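Arylmalonate decarboxylase (Bordetella bronchiseptica, PDB 3IXL) catalyses the decarboxylation of 2-aryl-2-methylmalonates to 2-arylpropionates with release of carbon dioxide, and is captured here with 2-phenylacetic acid bound. Local coordinates at residues 72-75 with 76-79; 43-46 with 47-50; 52-55 with 56-60; 191-194 with 195-199; 89-92 with 93-97. The protein carries 2 engineered substitutions. All coordinates share one frame; numbering follows the deposited sequence.

In the fold
All five contacts are local and follow one another along the chain; none nests in or crosses another. Contact 2 closes the first turn of helix 45-51, and contact 3, adjoining it in sequence, carries the chain into helix 55-64. Contact 1 turns the end of strand 67-72 into helix 75-79 at the ligand carboxylate. It meets contact 2 through Ser76 and Tyr48, and contact 3 through Leu77 and Ile52. Contact 5, on helix 83-97, packs on Leu72 and lies alongside contact 3, centres about 9 Å apart; both helices pack on the parallel sheet of strands 8-13, 67-72 and 101-103. Contact 4 starts helix 196-204 beside the second sheet, about 31 Å from contact 5 between centres.

Contact 1: 72-75 with 76-79; sequences LMCT and SLSF. Engineered in segment 72-75: Cys74 (natural residue Gly). With PAC (2-phenylacetic acid), chain C.
Thr75 O receives Phe79 N at 2.9 Å in the carbonyl plane and, more weakly, Ser78 N, as the chain leaves strand 67-72 through an inverse gamma turn at Met73 and winds into helix 75-79. This strand-to-helix turn supplies much of the carboxylate-binding side of the ligand pocket. Cys74, an engineered residue replacing glycine, occupies the N-cap: with SG anti to its backbone N (chi1 -180°), the sulfur accepts from Leu77 N at 3.3 Å, N-H...S angle 158°, and also presses on Leu77 CB. The same SG lies 3.5 Å from C2 of 2-phenylacetic acid. The start of the helix grips the ligand carboxylate at both oxygens, and Tyr126 OH and Gly189 N are also hydrogen-bonded to the ligand. Thr75 N and Thr75 OG1 both donate to ligand O1. Ligand O2 accepts from Ser76 N at 2.8 Å. Ser76 OG gives O2 a further bond and also pairs with Tyr48 OH, which ties the carboxylate to helix 45-51. Backbone amides at a helix start would be expected to steady the negative charge. Away from the ligand, Ser78 OG sits 2.8 Å from Cys74 O and is hydrogen-bonded to Ser105 OG. Ser76 CA lies over one face of the Phe79 ring, toward its rim, and Thr75 CG2 meets the ring at its edge, in plane, 3.7 Å from Phe79 CD2.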
# COMPACT_ATOMS: atom_id res chain seq x y z
N LEU A 72 3.48 -8.33 -1.97
CA LEU A 72 2.75 -7.90 -3.15
C LEU A 72 2.42 -6.42 -2.96
O LEU A 72 1.51 -6.08 -2.18
CB LEU A 72 1.48 -8.73 -3.35
CG LEU A 72 0.56 -8.26 -4.48
CD1 LEU A 72 1.27 -8.24 -5.83
CD2 LEU A 72 -0.68 -9.14 -4.59
N MET A 73 3.16 -5.57 -3.65
CA MET A 73 3.08 -4.12 -3.46
C MET A 73 2.03 -3.47 -4.35
O MET A 73 2.32 -2.57 -5.16
CB MET A 73 4.46 -3.49 -3.63
CG MET A 73 5.42 -3.86 -2.51
SD MET A 73 5.08 -3.03 -0.94
CE MET A 73 5.71 -1.39 -1.36
N CYS A 74 0.79 -3.93 -4.20
CA CYS A 74 -0.37 -3.32 -4.85
C CYS A 74 -1.57 -3.51 -3.94
O CYS A 74 -1.89 -4.63 -3.55
CB CYS A 74 -0.65 -3.94 -6.21
SG CYS A 74 -2.09 -3.18 -7.04
N THR A 75 -2.21 -2.40 -3.58
CA THR A 75 -3.34 -2.43 -2.66
C THR A 75 -4.53 -3.08 -3.35
O THR A 75 -5.09 -4.07 -2.87
CB THR A 75 -3.72 -1.00 -2.18
OG1 THR A 75 -2.58 -0.13 -2.24
CG2 THR A 75 -4.27 -1.05 -0.75
N SER A 76 -4.90 -2.53 -4.51
CA SER A 76 -6.12 -2.97 -5.17
C SER A 76 -6.05 -4.39 -5.72
O SER A 76 -7.05 -5.12 -5.69
CB SER A 76 -6.60 -1.94 -6.20
OG SER A 76 -5.60 -1.67 -7.16
N LEU A 77 -4.88 -4.81 -6.20
CA LEU A 77 -4.71 -6.19 -6.66
C LEU A 77 -4.98 -7.15 -5.51
O LEU A 77 -5.44 -8.28 -5.73
CB LEU A 77 -3.29 -6.38 -7.18
CG LEU A 77 -2.85 -7.49 -8.10
CD1 LEU A 77 -3.84 -7.76 -9.21
CD2 LEU A 77 -1.56 -6.99 -8.70
N SER A 78 -4.68 -6.71 -4.28
CA SER A 78 -4.87 -7.55 -3.10
C SER A 78 -6.22 -7.40 -2.38
O SER A 78 -6.61 -8.32 -1.66
CB SER A 78 -3.69 -7.45 -2.14
OG SER A 78 -3.41 -6.11 -1.74
N PHE A 79 -6.95 -6.30 -2.61
CA PHE A 79 -8.28 -6.14 -1.98
C PHE A 79 -9.49 -6.33 -2.89
O PHE A 79 -10.61 -6.42 -2.38
CB PHE A 79 -8.40 -4.83 -1.13
CG PHE A 79 -8.49 -3.54 -1.93
CD1 PHE A 79 -9.55 -3.29 -2.82
CD2 PHE A 79 -7.53 -2.55 -1.75
CE1 PHE A 79 -9.62 -2.10 -3.54
CE2 PHE A 79 -7.59 -1.34 -2.45
CZ PHE A 79 -8.64 -1.11 -3.35
C1 PAC C . -2.77 0.13 -5.90
C2 PAC C . -2.37 0.29 -7.35
C1' PAC C . -0.93 0.54 -7.75
C2' PAC C . -0.74 1.25 -8.94
C3' PAC C . 0.55 1.53 -9.40
C4' PAC C . 1.65 1.09 -8.68
C5' PAC C . 1.47 0.38 -7.48
C6' PAC C . 0.18 0.10 -7.02
O1 PAC C . -1.94 0.24 -4.95
O2 PAC C . -3.99 -0.12 -5.70

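Contact 2: 43-46 with 47-50; sequences VTPE and GYDA
Thr44 OG1 takes Gly47 N at 3.1 Å, N-H...O angle 156°, and is also hydrogen-bonded to Ser42 OG, so two groups hold this hydroxyl oxygen. A chi1 of 61° sets OG1 between the backbone N and the carbonyl carbon, facing the first turn. The carbonyl of the same residue does a second job: Thr44 O accepts Tyr48 N at 2.8 Å and lies over the centre of the Tyr48 ring, 3.1 Å above its plane. With CG anti to its own carbonyl carbon (chi1 -48°), Tyr48 lays its ring back along the first turn. Pro45 runs beside it, pointing the same way, with CD 4.0 Å from Tyr48 CE2. At the far end of the ring, Val43 CG1 comes within 3.2 Å of Tyr48 OH. That phenol oxygen is hydrogen-bonded to Ser76 OG of the ligand pocket, which makes Tyr48 a second-shell neighbour of the bound carboxylate. Asp49 N continues the helix by bonding to Pro45 O, while the Asp49 side chain reaches Tyr80 OH through OD1. The whole is a classic helix N-terminus, with threonine as N-cap and proline in the first turn.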
# COMPACT_ATOMS: atom_id res chain seq x y z
N VAL A 43 -5.44 0.01 -13.67
CA VAL A 43 -5.81 -0.18 -12.28
C VAL A 43 -7.34 -0.36 -12.25
O VAL A 43 -8.08 0.52 -11.85
CB VAL A 43 -5.29 1.00 -11.40
CG1 VAL A 43 -5.54 0.73 -9.93
CG2 VAL A 43 -3.78 1.24 -11.66
N THR A 44 -7.77 -1.52 -12.73
CA THR A 44 -9.17 -1.89 -12.82
C THR A 44 -9.24 -3.40 -12.60
O THR A 44 -8.25 -4.10 -12.86
CB THR A 44 -9.78 -1.62 -14.23
OG1 THR A 44 -9.08 -2.40 -15.20
CG2 THR A 44 -9.73 -0.15 -14.62
N PRO A 45 -10.40 -3.92 -12.14
CA PRO A 45 -10.59 -5.38 -12.05
C PRO A 45 -10.23 -6.16 -13.32
O PRO A 45 -9.59 -7.21 -13.23
CB PRO A 45 -12.08 -5.50 -11.70
CG PRO A 45 -12.33 -4.26 -10.89
CD PRO A 45 -11.55 -3.19 -11.59
N GLU A 46 -10.60 -5.64 -14.49
CA GLU A 46 -10.21 -6.27 -15.75
C GLU A 46 -8.69 -6.35 -15.87
O GLU A 46 -8.14 -7.38 -16.30
CB GLU A 46 -10.83 -5.54 -16.95
CG GLU A 46 -12.33 -5.27 -16.80
CD GLU A 46 -12.63 -3.89 -16.22
OE1 GLU A 46 -12.80 -3.76 -14.98
OE2 GLU A 46 -12.69 -2.93 -17.02
N GLY A 47 -8.00 -5.29 -15.46
CA GLY A 47 -6.55 -5.29 -15.44
C GLY A 47 -6.00 -6.30 -14.44
O GLY A 47 -5.08 -7.06 -14.76
N TYR A 48 -6.56 -6.31 -13.24
CA TYR A 48 -6.09 -7.25 -12.21
C TYR A 48 -6.22 -8.69 -12.67
O TYR A 48 -5.31 -9.50 -12.47
CB TYR A 48 -6.84 -7.08 -10.89
CG TYR A 48 -6.96 -5.65 -10.39
CD1 TYR A 48 -5.91 -4.75 -10.52
CD2 TYR A 48 -8.14 -5.22 -9.79
CE1 TYR A 48 -6.04 -3.42 -10.07
CE2 TYR A 48 -8.29 -3.92 -9.35
CZ TYR A 48 -7.24 -3.02 -9.50
OH TYR A 48 -7.41 -1.73 -9.06
N ASP A 49 -7.36 -9.02 -13.30
CA ASP A 49 -7.61 -10.39 -13.71
C ASP A 49 -6.53 -10.89 -14.67
O ASP A 49 -6.23 -12.09 -14.69
CB ASP A 49 -8.99 -10.49 -14.37
CG ASP A 49 -10.13 -10.50 -13.36
OD1 ASP A 49 -9.90 -10.57 -12.13
OD2 ASP A 49 -11.29 -10.44 -13.82
N ALA A 50 -5.94 -9.99 -15.45
CA ALA A 50 -4.94 -10.37 -16.45
C ALA A 50 -3.55 -10.69 -15.87
O ALA A 50 -2.72 -11.30 -16.55
CB ALA A 50 -4.82 -9.31 -17.53

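Contact 3: 52-55 with 56-60; sequences IESV and VDHAR
Ser54 O receives His58 N at 3.1 Å and Val55 O receives Ala59 N at 2.9 Å, the first regular i to i+4 bonds of helix 55-64. Before them, residues 52-54 take helical torsions without the regular bonds, linking helix 45-51 to this one. The tight side is that of Val55 and Ala59, both buried, whose side chains rest on Ile12 of strand 8-13 and bring the helix against the parallel sheet. The looser side holds two waters. One receives Val56 N at 3.0 Å and donates to Ile52 O, standing in for the i to i+4 bond from Val56 N to Ile52 O where the helix has yet to become regular; the Val56 side chain beside it still packs on Ala96 of helix 83-97. On another flank, His58 leans back along the helix and brings the edge of its ring toward Ser54, with CD2 3.2 Å from Ser54 O. Its ND1 is hydrogen-bonded to Ser36 OG. The second water bridges the two side chains, donating to Ser54 OG, which also bonds to Val51 O, at 2.8 Å and hydrogen-bonding to His58 NE2 at 3.0 Å.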
# COMPACT_ATOMS: atom_id res chain seq x y z
N ILE A 52 -3.18 -11.33 -12.05
CA ILE A 52 -3.27 -11.85 -10.68
C ILE A 52 -2.72 -13.27 -10.56
O ILE A 52 -2.14 -13.64 -9.54
CB ILE A 52 -4.71 -11.74 -10.11
CG1 ILE A 52 -4.77 -12.12 -8.63
CG2 ILE A 52 -5.67 -12.64 -10.89
CD1 ILE A 52 -4.06 -11.15 -7.70
N GLU A 53 -2.88 -14.06 -11.62
CA GLU A 53 -2.46 -15.46 -11.59
C GLU A 53 -0.95 -15.63 -11.58
O GLU A 53 -0.45 -16.71 -11.24
CB GLU A 53 -3.06 -16.21 -12.77
CG GLU A 53 -4.58 -16.25 -12.73
CD GLU A 53 -5.19 -16.69 -14.04
OE1 GLU A 53 -6.05 -17.59 -13.99
OE2 GLU A 53 -4.83 -16.14 -15.10
N SER A 54 -0.22 -14.58 -11.95
CA SER A 54 1.24 -14.63 -12.02
C SER A 54 1.93 -14.27 -10.71
O SER A 54 3.13 -14.41 -10.60
CB SER A 54 1.76 -13.74 -13.14
OG SER A 54 1.57 -12.36 -12.84
N VAL A 55 1.16 -13.79 -9.74
CA VAL A 55 1.74 -13.35 -8.47
C VAL A 55 2.60 -14.43 -7.82
O VAL A 55 3.73 -14.16 -7.41
CB VAL A 55 0.66 -12.81 -7.51
CG1 VAL A 55 1.22 -12.63 -6.10
CG2 VAL A 55 0.11 -11.49 -8.05
N VAL A 56 2.09 -15.65 -7.75
CA VAL A 56 2.83 -16.74 -7.12
C VAL A 56 4.18 -17.00 -7.80
O VAL A 56 5.20 -17.22 -7.14
CB VAL A 56 1.97 -18.02 -7.05
CG1 VAL A 56 2.81 -19.25 -6.72
CG2 VAL A 56 0.88 -17.85 -6.00
N ASP A 57 4.21 -16.94 -9.13
CA ASP A 57 5.45 -17.15 -9.88
C ASP A 57 6.46 -16.05 -9.60
O ASP A 57 7.66 -16.32 -9.51
CB ASP A 57 5.17 -17.28 -11.38
CG ASP A 57 4.37 -18.53 -11.72
OD1 ASP A 57 4.61 -19.60 -11.11
OD2 ASP A 57 3.47 -18.42 -12.58
N HIS A 58 5.98 -14.82 -9.46
CA HIS A 58 6.87 -13.71 -9.12
C HIS A 58 7.42 -13.86 -7.70
O HIS A 58 8.59 -13.56 -7.45
CB HIS A 58 6.17 -12.36 -9.30
CG HIS A 58 6.06 -11.94 -10.73
ND1 HIS A 58 7.07 -11.26 -11.39
CD2 HIS A 58 5.07 -12.11 -11.64
CE1 HIS A 58 6.71 -11.03 -12.63
NE2 HIS A 58 5.50 -11.54 -12.82
N ALA A 59 6.58 -14.33 -6.78
CA ALA A 59 7.04 -14.64 -5.42
C ALA A 59 8.19 -15.67 -5.44
O ALA A 59 9.19 -15.49 -4.74
CB ALA A 59 5.87 -15.12 -4.55
N ARG A 60 8.02 -16.73 -6.23
CA ARG A 60 9.04 -17.76 -6.37
C ARG A 60 10.34 -17.20 -6.96
O ARG A 60 11.43 -17.56 -6.50
CB ARG A 60 8.53 -18.90 -7.24
CG ARG A 60 7.44 -19.78 -6.62
CD ARG A 60 7.09 -20.90 -7.60
NE ARG A 60 6.02 -21.78 -7.13
CZ ARG A 60 6.20 -22.86 -6.38
NH1 ARG A 60 7.42 -23.21 -5.99
NH2 ARG A 60 5.16 -23.59 -6.01
O HOH W 1 -0.82 -15.91 -8.21
O HOH W 2 3.20 -11.07 -14.71

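Contact 4: 191-194 with 195-199; sequences LLTL and DAIPE
Leu194, Thr193 and Ile197 carry this helix start, and Leu194 and Thr193 from the loop lose the most surface. Thr193 O accepts Ile197 N at 3.1 Å with the donor nearly in line with the carbonyl bond (C=O...N angle 173°), and weakly takes Ala196 N as well. Over the same oxygen folds the Ile197 side chain: chi1 of -62° puts CG1 beside the backbone N, 3.4 Å from Thr193 O, and carries CD1 to within 3.7 Å of Thr193 OG1. That hydroxyl finds its polar partner in Ser210 OG. Leu194 O fares differently. Pro198, lacking an N-H, presents CD at 3.1 Å instead, and this buried carbonyl oxygen has no hydrogen-bonding partner in the model. A water spans the turn, donating to Leu192 O at 2.8 Å and weakly accepting from Asp195 N, while the Asp195 carboxylate turns outward to a salt bridge with Arg26. Leu194 sends its side chain toward helix 23-27 and Pro213. Thr193 and Ile197 also touch Pro213 of helix 211-222, and Ala196 meets Val168 of helix 164-176, so the start of helix 196-204 is wedged among three helices, with Thr193 against Leu186 of strand 183-187.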
# COMPACT_ATOMS: atom_id res chain seq x y z
N LEU A 191 0.98 6.37 -6.21
CA LEU A 191 1.09 7.77 -5.83
C LEU A 191 2.39 8.04 -5.10
O LEU A 191 2.88 7.18 -4.35
CB LEU A 191 -0.08 8.16 -4.93
CG LEU A 191 -1.48 8.04 -5.54
CD1 LEU A 191 -2.54 8.25 -4.47
CD2 LEU A 191 -1.66 9.04 -6.68
N LEU A 192 2.95 9.22 -5.33
CA LEU A 192 4.15 9.67 -4.63
C LEU A 192 3.71 10.59 -3.51
O LEU A 192 3.46 11.78 -3.71
CB LEU A 192 5.14 10.33 -5.60
CG LEU A 192 5.71 9.37 -6.64
CD1 LEU A 192 6.35 10.11 -7.81
CD2 LEU A 192 6.71 8.40 -6.00
N THR A 193 3.61 10.02 -2.31
CA THR A 193 2.90 10.63 -1.20
C THR A 193 3.78 11.09 -0.04
O THR A 193 3.26 11.64 0.93
CB THR A 193 1.88 9.64 -0.59
OG1 THR A 193 2.58 8.53 -0.00
CG2 THR A 193 0.92 9.13 -1.67
N LEU A 194 5.09 10.86 -0.12
CA LEU A 194 5.93 11.07 1.07
C LEU A 194 5.95 12.51 1.60
O LEU A 194 6.04 12.71 2.81
CB LEU A 194 7.36 10.56 0.84
CG LEU A 194 7.55 9.04 0.85
CD1 LEU A 194 9.00 8.70 0.55
CD2 LEU A 194 7.15 8.43 2.17
N ASP A 195 5.86 13.50 0.71
CA ASP A 195 5.84 14.89 1.16
C ASP A 195 4.44 15.33 1.59
O ASP A 195 4.29 16.27 2.37
CB ASP A 195 6.39 15.82 0.07
CG ASP A 195 7.88 15.67 -0.14
OD1 ASP A 195 8.59 15.25 0.80
OD2 ASP A 195 8.35 15.98 -1.24
N ALA A 196 3.42 14.62 1.10
CA ALA A 196 2.03 14.94 1.46
C ALA A 196 1.69 14.54 2.88
O ALA A 196 1.00 15.28 3.60
CB ALA A 196 1.06 14.30 0.48
N ILE A 197 2.15 13.36 3.29
CA ILE A 197 1.77 12.78 4.58
C ILE A 197 2.02 13.70 5.79
O ILE A 197 1.08 13.99 6.53
CB ILE A 197 2.41 11.38 4.82
CG1 ILE A 197 1.94 10.38 3.76
CG2 ILE A 197 2.10 10.87 6.23
CD1 ILE A 197 2.85 9.16 3.66
N PRO A 198 3.27 14.17 6.00
CA PRO A 198 3.48 15.02 7.18
C PRO A 198 2.68 16.32 7.13
O PRO A 198 2.31 16.84 8.18
CB PRO A 198 4.99 15.31 7.17
CG PRO A 198 5.42 15.07 5.76
CD PRO A 198 4.53 13.95 5.26
N GLU A 199 2.41 16.83 5.94
CA GLU A 199 1.65 18.07 5.82
C GLU A 199 0.19 17.85 6.21
O GLU A 199 -0.40 18.65 6.95
CB GLU A 199 1.77 18.61 4.39
CG GLU A 199 0.96 19.88 4.08
CD GLU A 199 1.34 21.10 4.90
OE1 GLU A 199 0.59 22.09 4.82
OE2 GLU A 199 2.36 21.09 5.62
O HOH W 3 4.13 13.79 -1.88

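Contact 5: 89-92 with 93-97; sequences LTVA and MREAT
The last two and a half turns of helix 83-97 make up this contact, an amphipathic stretch with one flank on the first parallel sheet. Four successive i to i+4 backbone bonds cross it: Met93 N to Leu89 O at 2.9 Å, then Arg94 N to Thr90 O, Glu95 N to Val91 O and Ala96 N to Ala92 O. The last is more bent, its N-H...O angle falling to 140°, as the helix nears its end. On the buried flank, Met93 packs against Leu89, SD lying 4.3 Å from Leu89 CG. A chi1 of -67° brings Met93 CG to 3.3 Å from Leu89 O, and the bend at chi3 turns the methyl end away. Leu89 continues onto Leu72, and Met93 onto Val70 and Cys101, so both residues face the strands. On the exposed flank Val91 and Glu95 run side by side in the same direction, and Glu95 OE2 skirts Val91 CG1 at 3.4 Å. On the side of helix 55-64, Ala96 touches Val56 and Arg60, and Met93 touches Val55. Thr97 OG1 donates to Met93 O at 2.9 Å and is also hydrogen-bonded to Leu99 N. The chemistry is thus divided: Leu89 and Met93 pack on the sheet, Glu95, Arg94 and the aliphatic Val91 lie on the exposed side, and a threonine hydroxyl ties the final turn to the chain that follows.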
# COMPACT_ATOMS: atom_id res chain seq x y z
N LEU A 89 -4.38 -15.50 -0.96
CA LEU A 89 -3.25 -15.18 -1.83
C LEU A 89 -1.95 -15.15 -1.04
O LEU A 89 -0.93 -15.67 -1.50
CB LEU A 89 -3.49 -13.85 -2.55
CG LEU A 89 -2.40 -13.42 -3.53
CD1 LEU A 89 -2.22 -14.45 -4.64
CD2 LEU A 89 -2.73 -12.05 -4.11
N THR A 90 -1.98 -14.56 0.15
CA THR A 90 -0.81 -14.53 1.02
C THR A 90 -0.33 -15.94 1.35
O THR A 90 0.86 -16.23 1.28
CB THR A 90 -1.09 -13.75 2.32
OG1 THR A 90 -1.55 -12.44 1.98
CG2 THR A 90 0.18 -13.64 3.17
N VAL A 91 -1.28 -16.81 1.71
CA VAL A 91 -0.96 -18.20 2.04
C VAL A 91 -0.36 -18.92 0.84
O VAL A 91 0.60 -19.68 1.00
CB VAL A 91 -2.20 -18.95 2.59
CG1 VAL A 91 -1.95 -20.46 2.64
CG2 VAL A 91 -2.56 -18.42 3.96
N ALA A 92 -0.93 -18.70 -0.35
CA ALA A 92 -0.40 -19.31 -1.57
C ALA A 92 1.03 -18.88 -1.85
O ALA A 92 1.87 -19.69 -2.22
CB ALA A 92 -1.30 -19.01 -2.76
N MET A 93 1.31 -17.58 -1.67
CA MET A 93 2.67 -17.06 -1.81
C MET A 93 3.61 -17.73 -0.82
O MET A 93 4.72 -18.13 -1.17
CB MET A 93 2.69 -15.55 -1.61
CG MET A 93 1.96 -14.76 -2.68
SD MET A 93 1.62 -13.05 -2.20
CE MET A 93 3.27 -12.39 -2.14
N ARG A 94 3.17 -17.86 0.43
CA ARG A 94 4.00 -18.46 1.46
C ARG A 94 4.28 -19.94 1.16
O ARG A 94 5.42 -20.40 1.29
CB ARG A 94 3.37 -18.29 2.84
CG ARG A 94 4.24 -18.83 3.94
CD ARG A 94 4.37 -17.89 5.13
NE ARG A 94 3.29 -18.03 6.10
CZ ARG A 94 3.46 -18.41 7.37
NH1 ARG A 94 4.65 -18.69 7.87
NH2 ARG A 94 2.40 -18.50 8.15
N GLU A 95 3.26 -20.67 0.73
CA GLU A 95 3.44 -22.09 0.42
C GLU A 95 4.34 -22.30 -0.80
O GLU A 95 5.02 -23.33 -0.90
CB GLU A 95 2.09 -22.81 0.28
CG GLU A 95 1.33 -22.92 1.61
CD GLU A 95 0.05 -23.77 1.55
OE1 GLU A 95 -0.11 -24.56 0.59
OE2 GLU A 95 -0.78 -23.66 2.48
N ALA A 96 4.37 -21.32 -1.70
CA ALA A 96 5.21 -21.37 -2.89
C ALA A 96 6.68 -21.06 -2.60
O ALA A 96 7.55 -21.47 -3.36
CB ALA A 96 4.69 -20.42 -3.95
N THR A 97 6.95 -20.33 -1.52
CA THR A 97 8.28 -19.77 -1.26
C THR A 97 8.94 -20.26 0.03
O THR A 97 10.17 -20.25 0.15
CB THR A 97 8.24 -18.24 -1.19
OG1 THR A 97 7.36 -17.83 -0.13
CG2 THR A 97 7.77 -17.65 -2.50